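Local structure of glycosyl hydrolases family 2, sugar binding domain protein (Bacteroides uniformis str. 3978 T3 ii, 6D1P) at residues H34-V48 with N84-L96. The protein is a gut bacterial beta-glucuronidase of glycosyl hydrolase family 2, probably hydrolysing O-glycosidic bonds of glucuronide substrates. Residues are numbered along the deposited sequence; the frame is centred on the assembly and turned at random.
Sequences HWEFIRQDMGSIWEV and NYYQGPGWYRTML. With NA (sodium ion), chain L.
The indole of Trp91 packs tightly against Val48 and Ile45. Val48 CG2 sits 4.1 Å from the centroid of the Trp91 six-membered ring, over its face, and Ile45 CD1 reaches Trp91 CZ3 at 3.9 Å. Trp91 NE1 donates to Asp41 OD1 (2.9 Å), met on the anti side with carboxylate and indole nearly coplanar (15°); Arg167 is a second partner of that carboxylate. Beside Phe37 and Tyr92, Thr94 CG2 stands over the face of Trp35, a CH-pi contact 3.5 Å from the centroid of the Trp35 six-membered ring. Strands 35-38 and 89-96 run antiparallel at 161° in the sheet of the family 2 sugar-binding domain, with Glu36-Arg93 and Ile38-Trp91 as hydrogen-bonded pairs. On the Trp91 face, next to the packed indole, the partly exposed Arg93, extended from CG to NE, brings NE to Glu36 OE1 (2.7 Å) in a salt bridge, while NH1 bonds weakly to Val48 O. Likewise partly exposed, at the Gly90 end of the strand pair, the Arg39 guanidinium stacks flat on Tyr86, displaced toward the rim (planes 6° apart, centres 4.3 Å), while its NH1 makes a salt bridge to Asp77. A serine in place of Tyr86 would probably leave this guanidinium without its flat support and Pro89 O without the phenol bond, 2.6 Å from Tyr86 OH.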
ATOM      1  N   HIS A  34     -22.940   5.590  -0.274  1.00 37.41           N
ATOM      2  CA  HIS A  34     -22.793   5.391   1.166  1.00 32.93           C
ATOM      3  C   HIS A  34     -22.076   4.089   1.491  1.00 33.05           C
ATOM      4  O   HIS A  34     -22.452   3.367   2.416  1.00 32.93           O
ATOM      5  CB  HIS A  34     -24.152   5.454   1.869  1.00 40.87           C
ATOM      6  CG  HIS A  34     -24.987   6.619   1.438  1.00 40.71           C
ATOM      7  ND1 HIS A  34     -26.203   6.472   0.805  1.00 40.65           N
ATOM      8  CD2 HIS A  34     -24.763   7.954   1.518  1.00 40.75           C
ATOM      9  CE1 HIS A  34     -26.697   7.665   0.526  1.00 42.68           C
ATOM     10  NE2 HIS A  34     -25.841   8.581   0.946  1.00 42.80           N
ATOM     11  N   TRP A  35     -21.029   3.790   0.740  1.00 31.41           N
ATOM     12  CA  TRP A  35     -20.173   2.665   1.062  1.00 27.15           C
ATOM     13  C   TRP A  35     -18.921   3.163   1.770  1.00 28.12           C
ATOM     14  O   TRP A  35     -18.468   4.286   1.558  1.00 27.24           O
ATOM     15  CB  TRP A  35     -19.765   1.899  -0.191  1.00 27.25           C
ATOM     16  CG  TRP A  35     -20.824   1.104  -0.857  1.00 27.77           C
ATOM     17  CD1 TRP A  35     -21.683   1.525  -1.844  1.00 28.21           C
ATOM     18  CD2 TRP A  35     -21.108  -0.284  -0.642  1.00 26.45           C
ATOM     19  NE1 TRP A  35     -22.484   0.476  -2.247  1.00 28.64           N
ATOM     20  CE2 TRP A  35     -22.153  -0.640  -1.519  1.00 25.38           C
ATOM     21  CE3 TRP A  35     -20.580  -1.257   0.210  1.00 28.59           C
ATOM     22  CZ2 TRP A  35     -22.681  -1.917  -1.566  1.00 23.78           C
ATOM     23  CZ3 TRP A  35     -21.109  -2.537   0.157  1.00 31.57           C
ATOM     24  CH2 TRP A  35     -22.148  -2.853  -0.731  1.00 24.45           C
ATOM     25  N   GLU A  36     -18.362   2.313   2.611  1.00 28.40           N
ATOM     26  CA  GLU A  36     -17.039   2.550   3.147  1.00 30.23           C
ATOM     27  C   GLU A  36     -16.084   1.501   2.595  1.00 29.45           C
ATOM     28  O   GLU A  36     -16.462   0.345   2.371  1.00 23.34           O
ATOM     29  CB  GLU A  36     -17.050   2.514   4.668  1.00 27.79           C
ATOM     30  CG  GLU A  36     -17.652   3.752   5.296  1.00 32.66           C
ATOM     31  CD  GLU A  36     -17.561   3.742   6.825  1.00 36.01           C
ATOM     32  OE1 GLU A  36     -17.804   2.682   7.436  1.00 31.45           O
ATOM     33  OE2 GLU A  36     -17.224   4.798   7.411  1.00 49.38           O
ATOM     34  N   PHE A  37     -14.838   1.913   2.384  1.00 29.45           N
ATOM     35  CA  PHE A  37     -13.844   1.031   1.798  1.00 26.41           C
ATOM     36  C   PHE A  37     -12.504   1.211   2.508  1.00 25.13           C
ATOM     37  O   PHE A  37     -12.155   2.325   2.898  1.00 23.39           O
ATOM     38  CB  PHE A  37     -13.706   1.305   0.293  1.00 24.18           C
ATOM     39  CG  PHE A  37     -12.433   0.806  -0.275  1.00 24.46           C
ATOM     40  CD1 PHE A  37     -12.267  -0.550  -0.541  1.00 24.04           C
ATOM     41  CD2 PHE A  37     -11.377   1.676  -0.498  1.00 22.35           C
ATOM     42  CE1 PHE A  37     -11.064  -1.034  -1.025  1.00 23.77           C
ATOM     43  CE2 PHE A  37     -10.177   1.204  -0.996  1.00 25.79           C
ATOM     44  CZ  PHE A  37     -10.022  -0.155  -1.266  1.00 23.30           C
ATOM     45  N   ILE A  38     -11.754   0.117   2.681  1.00 24.81           N
ATOM     46  CA  ILE A  38     -10.387   0.194   3.194  1.00 25.68           C
ATOM     47  C   ILE A  38      -9.529  -0.787   2.411  1.00 21.63           C
ATOM     48  O   ILE A  38      -9.958  -1.909   2.138  1.00 24.68           O
ATOM     49  CB  ILE A  38     -10.312  -0.078   4.722  1.00 22.69           C
ATOM     50  CG1 ILE A  38      -8.923   0.230   5.251  1.00 22.46           C
ATOM     51  CG2 ILE A  38     -10.634  -1.520   5.078  1.00 20.31           C
ATOM     52  CD1 ILE A  38      -8.839   0.140   6.765  1.00 27.11           C
ATOM     53  N   ARG A  39      -8.316  -0.377   2.060  1.00 21.82           N
ATOM     54  CA  ARG A  39      -7.468  -1.189   1.185  1.00 25.47           C
ATOM     55  C   ARG A  39      -6.497  -2.077   1.982  1.00 22.81           C
ATOM     56  O   ARG A  39      -5.272  -1.977   1.897  1.00 23.06           O
ATOM     57  CB  ARG A  39      -6.725  -0.297   0.201  1.00 26.99           C
ATOM     58  CG  ARG A  39      -6.109  -1.109  -0.911  1.00 26.58           C
ATOM     59  CD  ARG A  39      -5.606  -0.244  -2.008  1.00 28.65           C
ATOM     60  NE  ARG A  39      -4.244   0.225  -1.754  1.00 27.68           N
ATOM     61  CZ  ARG A  39      -3.516   0.844  -2.682  1.00 36.77           C
ATOM     62  NH1 ARG A  39      -4.028   1.043  -3.916  1.00 25.82           N
ATOM     63  NH2 ARG A  39      -2.281   1.243  -2.398  1.00 31.70           N
ATOM     64  N   GLN A  40      -7.084  -2.996   2.738  1.00 20.29           N
ATOM     65  CA  GLN A  40      -6.336  -3.970   3.522  1.00 23.23           C
ATOM     66  C   GLN A  40      -7.326  -4.980   4.067  1.00 21.90           C
ATOM     67  O   GLN A  40      -8.542  -4.780   4.013  1.00 22.27           O
ATOM     68  CB  GLN A  40      -5.550  -3.327   4.661  1.00 21.60           C
ATOM     69  CG  GLN A  40      -6.417  -2.647   5.717  1.00 25.60           C
ATOM     70  CD  GLN A  40      -5.575  -2.127   6.873  1.00 24.03           C
ATOM     71  OE1 GLN A  40      -5.021  -1.030   6.810  1.00 28.67           O
ATOM     72  NE2 GLN A  40      -5.448  -2.926   7.912  1.00 23.16           N
ATOM     73  N   ASP A  41      -6.791  -6.090   4.546  1.00 19.41           N
ATOM     74  CA  ASP A  41      -7.621  -7.079   5.198  1.00 20.38           C
ATOM     75  C   ASP A  41      -7.931  -6.586   6.599  1.00 23.11           C
ATOM     76  O   ASP A  41      -7.180  -5.798   7.176  1.00 22.16           O
ATOM     77  CB  ASP A  41      -6.906  -8.428   5.259  1.00 18.99           C
ATOM     78  CG  ASP A  41      -7.867  -9.622   5.181  1.00 24.44           C
ATOM     79  OD1 ASP A  41      -9.081  -9.446   4.926  1.00 27.07           O
ATOM     80  OD2 ASP A  41      -7.396 -10.760   5.385  1.00 30.02           O
ATOM     81  N   MET A  42      -9.040  -7.053   7.147  1.00 21.84           N
ATOM     82  CA  MET A  42      -9.332  -6.775   8.539  1.00 23.12           C
ATOM     83  C   MET A  42      -9.142  -8.050   9.349  1.00 25.81           C
ATOM     84  O   MET A  42      -8.988  -9.141   8.797  1.00 25.39           O
ATOM     85  CB  MET A  42     -10.736  -6.194   8.674  1.00 20.43           C
ATOM     86  CG  MET A  42     -10.846  -4.877   7.930  1.00 23.66           C
ATOM     87  SD  MET A  42      -9.839  -3.587   8.716  1.00 28.94           S
ATOM     88  CE  MET A  42     -10.853  -3.246  10.170  1.00 21.14           C
ATOM     89  N   GLY A  43      -9.136  -7.899  10.676  1.00 26.53           N
ATOM     90  CA  GLY A  43      -8.752  -9.000  11.536  1.00 24.48           C
ATOM     91  C   GLY A  43      -9.779 -10.100  11.665  1.00 25.45           C
ATOM     92  O   GLY A  43      -9.434 -11.200  12.108  1.00 26.83           O
ATOM     93  N   SER A  44     -11.029  -9.821  11.312  1.00 28.04           N
ATOM     94  CA  SER A  44     -12.126 -10.786  11.324  1.00 29.29           C
ATOM     95  C   SER A  44     -13.354 -10.038  10.843  1.00 29.63           C
ATOM     96  O   SER A  44     -13.358  -8.805  10.800  1.00 25.33           O
ATOM     97  CB  SER A  44     -12.387 -11.369  12.713  1.00 30.57           C
ATOM     98  OG  SER A  44     -12.822 -10.351  13.594  1.00 31.56           O
ATOM     99  N   ILE A  45     -14.401 -10.789  10.479  1.00 34.20           N
ATOM    100  CA  ILE A  45     -15.636 -10.120  10.077  1.00 28.55           C
ATOM    101  C   ILE A  45     -16.235  -9.379  11.266  1.00 33.16           C
ATOM    102  O   ILE A  45     -16.887  -8.336  11.100  1.00 33.05           O
ATOM    103  CB  ILE A  45     -16.629 -11.123   9.450  1.00 31.39           C
ATOM    104  CG1 ILE A  45     -17.887 -10.409   8.965  1.00 32.61           C
ATOM    105  CG2 ILE A  45     -17.022 -12.214  10.436  1.00 35.85           C
ATOM    106  CD1 ILE A  45     -17.627  -9.253   8.033  1.00 29.80           C
ATOM    107  N   TRP A  46     -15.993  -9.876  12.489  1.00 33.78           N
ATOM    108  CA  TRP A  46     -16.441  -9.146  13.670  1.00 32.81           C
ATOM    109  C   TRP A  46     -15.796  -7.770  13.731  1.00 34.06           C
ATOM    110  O   TRP A  46     -16.477  -6.767  13.988  1.00 33.24           O
ATOM    111  CB  TRP A  46     -16.140  -9.934  14.943  1.00 36.92           C
ATOM    112  CG  TRP A  46     -16.359  -9.120  16.192  1.00 37.75           C
ATOM    113  CD1 TRP A  46     -15.427  -8.802  17.139  1.00 38.33           C
ATOM    114  CD2 TRP A  46     -17.580  -8.481  16.602  1.00 37.05           C
ATOM    115  NE1 TRP A  46     -15.992  -8.010  18.118  1.00 34.54           N
ATOM    116  CE2 TRP A  46     -17.312  -7.805  17.815  1.00 34.63           C
ATOM    117  CE3 TRP A  46     -18.872  -8.422  16.067  1.00 34.83           C
ATOM    118  CZ2 TRP A  46     -18.288  -7.083  18.502  1.00 32.25           C
ATOM    119  CZ3 TRP A  46     -19.839  -7.704  16.745  1.00 42.14           C
ATOM    120  CH2 TRP A  46     -19.541  -7.037  17.955  1.00 39.86           C
ATOM    121  N   GLU A  47     -14.486  -7.702  13.476  1.00 30.64           N
ATOM    122  CA  GLU A  47     -13.795  -6.420  13.498  1.00 29.82           C
ATOM    123  C   GLU A  47     -14.371  -5.451  12.467  1.00 31.98           C
ATOM    124  O   GLU A  47     -14.324  -4.228  12.665  1.00 29.93           O
ATOM    125  CB  GLU A  47     -12.298  -6.628  13.267  1.00 26.17           C
ATOM    126  CG  GLU A  47     -11.456  -5.497  13.841  1.00 26.83           C
ATOM    127  CD  GLU A  47      -9.997  -5.568  13.431  1.00 31.46           C
ATOM    128  OE1 GLU A  47      -9.720  -5.705  12.210  1.00 28.89           O
ATOM    129  OE2 GLU A  47      -9.125  -5.480  14.335  1.00 26.09           O
ATOM    130  N   VAL A  48     -14.927  -5.970  11.373  1.00 28.98           N
ATOM    131  CA  VAL A  48     -15.563  -5.103  10.384  1.00 29.84           C
ATOM    132  C   VAL A  48     -16.902  -4.611  10.904  1.00 30.70           C
ATOM    133  O   VAL A  48     -17.310  -3.476  10.633  1.00 29.77           O
ATOM    134  CB  VAL A  48     -15.721  -5.861   9.051  1.00 29.58           C
ATOM    135  CG1 VAL A  48     -16.577  -5.066   8.028  1.00 25.78           C
ATOM    136  CG2 VAL A  48     -14.357  -6.209   8.477  1.00 26.44           C
ATOM    137  N   ASN A  84       4.382  -0.383  -7.524  1.00 26.09           N
ATOM    138  CA  ASN A  84       3.655  -1.492  -8.109  1.00 22.40           C
ATOM    139  C   ASN A  84       2.180  -1.341  -7.779  1.00 22.04           C
ATOM    140  O   ASN A  84       1.824  -1.080  -6.629  1.00 24.31           O
ATOM    141  CB  ASN A  84       4.164  -2.820  -7.568  1.00 22.05           C
ATOM    142  CG  ASN A  84       5.643  -3.013  -7.783  1.00 27.61           C
ATOM    143  OD1 ASN A  84       6.181  -2.749  -8.872  1.00 23.70           O
ATOM    144  ND2 ASN A  84       6.322  -3.497  -6.735  1.00 25.52           N
ATOM    145  N   TYR A  85       1.317  -1.548  -8.769  1.00 21.39           N
ATOM    146  CA  TYR A  85      -0.107  -1.417  -8.507  1.00 23.45           C
ATOM    147  C   TYR A  85      -0.520  -2.431  -7.451  1.00 20.50           C
ATOM    148  O   TYR A  85       0.041  -3.526  -7.366  1.00 23.01           O
ATOM    149  CB  TYR A  85      -0.926  -1.569  -9.803  1.00 19.84           C
ATOM    150  CG  TYR A  85      -1.250  -2.978 -10.289  1.00 19.12           C
ATOM    151  CD1 TYR A  85      -2.539  -3.478 -10.188  1.00 18.41           C
ATOM    152  CD2 TYR A  85      -0.287  -3.776 -10.895  1.00 17.87           C
ATOM    153  CE1 TYR A  85      -2.868  -4.730 -10.654  1.00 15.95           C
ATOM    154  CE2 TYR A  85      -0.597  -5.047 -11.365  1.00 18.00           C
ATOM    155  CZ  TYR A  85      -1.901  -5.513 -11.249  1.00 19.55           C
ATOM    156  OH  TYR A  85      -2.253  -6.762 -11.707  1.00 18.44           O
ATOM    157  N   TYR A  86      -1.475  -2.036  -6.613  1.00 22.07           N
ATOM    158  CA  TYR A  86      -1.799  -2.798  -5.414  1.00 20.07           C
ATOM    159  C   TYR A  86      -2.459  -4.131  -5.776  1.00 21.16           C
ATOM    160  O   TYR A  86      -3.405  -4.171  -6.570  1.00 22.41           O
ATOM    161  CB  TYR A  86      -2.707  -1.968  -4.504  1.00 18.41           C
ATOM    162  CG  TYR A  86      -3.192  -2.738  -3.310  1.00 21.67           C
ATOM    163  CD1 TYR A  86      -2.382  -2.892  -2.178  1.00 23.05           C
ATOM    164  CD2 TYR A  86      -4.436  -3.342  -3.314  1.00 20.53           C
ATOM    165  CE1 TYR A  86      -2.816  -3.608  -1.075  1.00 19.34           C
ATOM    166  CE2 TYR A  86      -4.878  -4.070  -2.226  1.00 22.70           C
ATOM    167  CZ  TYR A  86      -4.064  -4.188  -1.099  1.00 23.24           C
ATOM    168  OH  TYR A  86      -4.502  -4.915  -0.023  1.00 21.33           O
ATOM    169  N   GLN A  87      -1.952  -5.228  -5.205  1.00 18.96           N
ATOM    170  CA  GLN A  87      -2.492  -6.568  -5.464  1.00 21.24           C
ATOM    171  C   GLN A  87      -2.690  -7.258  -4.121  1.00 22.40           C
ATOM    172  O   GLN A  87      -1.740  -7.796  -3.538  1.00 21.60           O
ATOM    173  CB  GLN A  87      -1.580  -7.387  -6.383  1.00 17.55           C
ATOM    174  CG  GLN A  87      -1.489  -6.849  -7.772  1.00 21.31           C
ATOM    175  CD  GLN A  87      -0.583  -7.681  -8.666  1.00 22.30           C
ATOM    176  OE1 GLN A  87       0.646  -7.698  -8.503  1.00 23.29           O
ATOM    177  NE2 GLN A  87      -1.182  -8.380  -9.593  1.00 15.10           N
ATOM    178  N   GLY A  88      -3.929  -7.253  -3.642  1.00 23.40           N
ATOM    179  CA  GLY A  88      -4.216  -7.704  -2.306  1.00 23.22           C
ATOM    180  C   GLY A  88      -5.669  -7.527  -1.922  1.00 24.20           C
ATOM    181  O   GLY A  88      -6.538  -7.272  -2.756  1.00 22.91           O
ATOM    182  N   PRO A  89      -5.961  -7.683  -0.636  1.00 25.68           N
ATOM    183  CA  PRO A  89      -7.349  -7.617  -0.171  1.00 22.80           C
ATOM    184  C   PRO A  89      -7.787  -6.202   0.208  1.00 23.55           C
ATOM    185  O   PRO A  89      -6.981  -5.305   0.467  1.00 21.15           O
ATOM    186  CB  PRO A  89      -7.322  -8.538   1.058  1.00 22.75           C
ATOM    187  CG  PRO A  89      -5.924  -8.278   1.640  1.00 23.27           C
ATOM    188  CD  PRO A  89      -5.032  -8.151   0.415  1.00 21.57           C
ATOM    189  N   GLY A  90      -9.105  -6.022   0.226  1.00 22.75           N
ATOM    190  CA  GLY A  90      -9.728  -4.789   0.669  1.00 23.51           C
ATOM    191  C   GLY A  90     -11.174  -5.083   0.980  1.00 25.15           C
ATOM    192  O   GLY A  90     -11.713  -6.110   0.558  1.00 25.71           O
ATOM    193  N   TRP A  91     -11.806  -4.177   1.728  1.00 22.54           N
ATOM    194  CA  TRP A  91     -13.142  -4.422   2.263  1.00 24.13           C
ATOM    195  C   TRP A  91     -14.094  -3.276   1.958  1.00 22.47           C
ATOM    196  O   TRP A  91     -13.714  -2.107   2.034  1.00 26.43           O
ATOM    197  CB  TRP A  91     -13.100  -4.611   3.786  1.00 20.16           C
ATOM    198  CG  TRP A  91     -12.677  -5.973   4.301  1.00 21.25           C
ATOM    199  CD1 TRP A  91     -11.407  -6.380   4.620  1.00 21.67           C
ATOM    200  CD2 TRP A  91     -13.536  -7.076   4.607  1.00 23.17           C
ATOM    201  NE1 TRP A  91     -11.425  -7.670   5.097  1.00 24.41           N
ATOM    202  CE2 TRP A  91     -12.720  -8.121   5.092  1.00 24.75           C
ATOM    203  CE3 TRP A  91     -14.917  -7.286   4.512  1.00 29.46           C
ATOM    204  CZ2 TRP A  91     -13.240  -9.353   5.471  1.00 23.75           C
ATOM    205  CZ3 TRP A  91     -15.429  -8.513   4.893  1.00 25.89           C
ATOM    206  CH2 TRP A  91     -14.594  -9.526   5.370  1.00 25.27           C
ATOM    207  N   TYR A  92     -15.349  -3.610   1.681  1.00 25.47           N
ATOM    208  CA  TYR A  92     -16.423  -2.629   1.580  1.00 26.98           C
ATOM    209  C   TYR A  92     -17.497  -2.923   2.623  1.00 29.27           C
ATOM    210  O   TYR A  92     -17.712  -4.081   2.990  1.00 28.87           O
ATOM    211  CB  TYR A  92     -17.076  -2.644   0.203  1.00 21.18           C
ATOM    212  CG  TYR A  92     -16.167  -2.362  -0.957  1.00 22.90           C
ATOM    213  CD1 TYR A  92     -15.407  -3.372  -1.542  1.00 22.78           C
ATOM    214  CD2 TYR A  92     -16.122  -1.100  -1.522  1.00 26.88           C
ATOM    215  CE1 TYR A  92     -14.602  -3.115  -2.647  1.00 22.44           C
ATOM    216  CE2 TYR A  92     -15.330  -0.835  -2.611  1.00 26.62           C
ATOM    217  CZ  TYR A  92     -14.564  -1.845  -3.170  1.00 24.99           C
ATOM    218  OH  TYR A  92     -13.769  -1.556  -4.259  1.00 25.04           O
ATOM    219  N   ARG A  93     -18.192  -1.879   3.086  1.00 26.67           N
ATOM    220  CA  ARG A  93     -19.296  -2.080   4.017  1.00 27.69           C
ATOM    221  C   ARG A  93     -20.308  -0.955   3.889  1.00 32.16           C
ATOM    222  O   ARG A  93     -19.956   0.185   3.559  1.00 30.90           O
ATOM    223  CB  ARG A  93     -18.817  -2.172   5.466  1.00 27.44           C
ATOM    224  CG  ARG A  93     -18.160  -0.915   5.992  1.00 27.40           C
ATOM    225  CD  ARG A  93     -17.641  -1.128   7.424  1.00 26.50           C
ATOM    226  NE  ARG A  93     -17.124   0.110   7.997  1.00 29.59           N
ATOM    227  CZ  ARG A  93     -16.369   0.186   9.089  1.00 31.91           C
ATOM    228  NH1 ARG A  93     -16.023  -0.908   9.763  1.00 27.58           N
ATOM    229  NH2 ARG A  93     -15.951   1.369   9.498  1.00 30.79           N
ATOM    230  N   THR A  94     -21.571  -1.289   4.151  1.00 33.01           N
ATOM    231  CA  THR A  94     -22.651  -0.309   4.106  1.00 36.47           C
ATOM    232  C   THR A  94     -23.871  -0.842   4.854  1.00 37.06           C
ATOM    233  O   THR A  94     -23.884  -1.968   5.356  1.00 32.53           O
ATOM    234  CB  THR A  94     -23.048   0.049   2.673  1.00 29.27           C
ATOM    235  OG1 THR A  94     -23.951   1.145   2.728  1.00 33.42           O
ATOM    236  CG2 THR A  94     -23.782  -1.120   2.006  1.00 32.46           C
ATOM    237  N   MET A  95     -24.917  -0.015   4.876  1.00 40.11           N
ATOM    238  CA  MET A  95     -26.186  -0.291   5.538  1.00 40.16           C
ATOM    239  C   MET A  95     -27.293  -0.271   4.493  1.00 40.02           C
ATOM    240  O   MET A  95     -27.402   0.700   3.735  1.00 39.25           O
ATOM    241  CB  MET A  95     -26.467   0.773   6.610  1.00 41.32           C
ATOM    242  CG  MET A  95     -26.673   0.228   7.990  1.00 46.66           C
ATOM    243  SD  MET A  95     -25.177  -0.487   8.652  1.00 58.41           S
ATOM    244  CE  MET A  95     -24.470   0.972   9.447  1.00 52.33           C
ATOM    245  N   LEU A  96     -28.132  -1.306   4.461  1.00 40.91           N
ATOM    246  CA  LEU A  96     -29.175  -1.392   3.435  1.00 46.49           C
ATOM    247  C   LEU A  96     -30.574  -1.454   4.035  1.00 45.71           C
ATOM    248  O   LEU A  96     -30.823  -2.220   4.973  1.00 47.22           O
ATOM    249  CB  LEU A  96     -28.977  -2.609   2.529  1.00 41.55           C
ATOM    250  CG  LEU A  96     -27.781  -2.605   1.580  1.00 36.99           C
ATOM    251  CD1 LEU A  96     -27.953  -3.736   0.594  1.00 39.87           C
ATOM    252  CD2 LEU A  96     -27.624  -1.264   0.879  1.00 35.87           C
TER
HETATM  253 NA    NA L 901     -12.602 -11.480  16.019  1.00 38.43          NA
HETATM  254  O   HOH W   1     -14.147 -13.371  15.880  1.00 31.50           O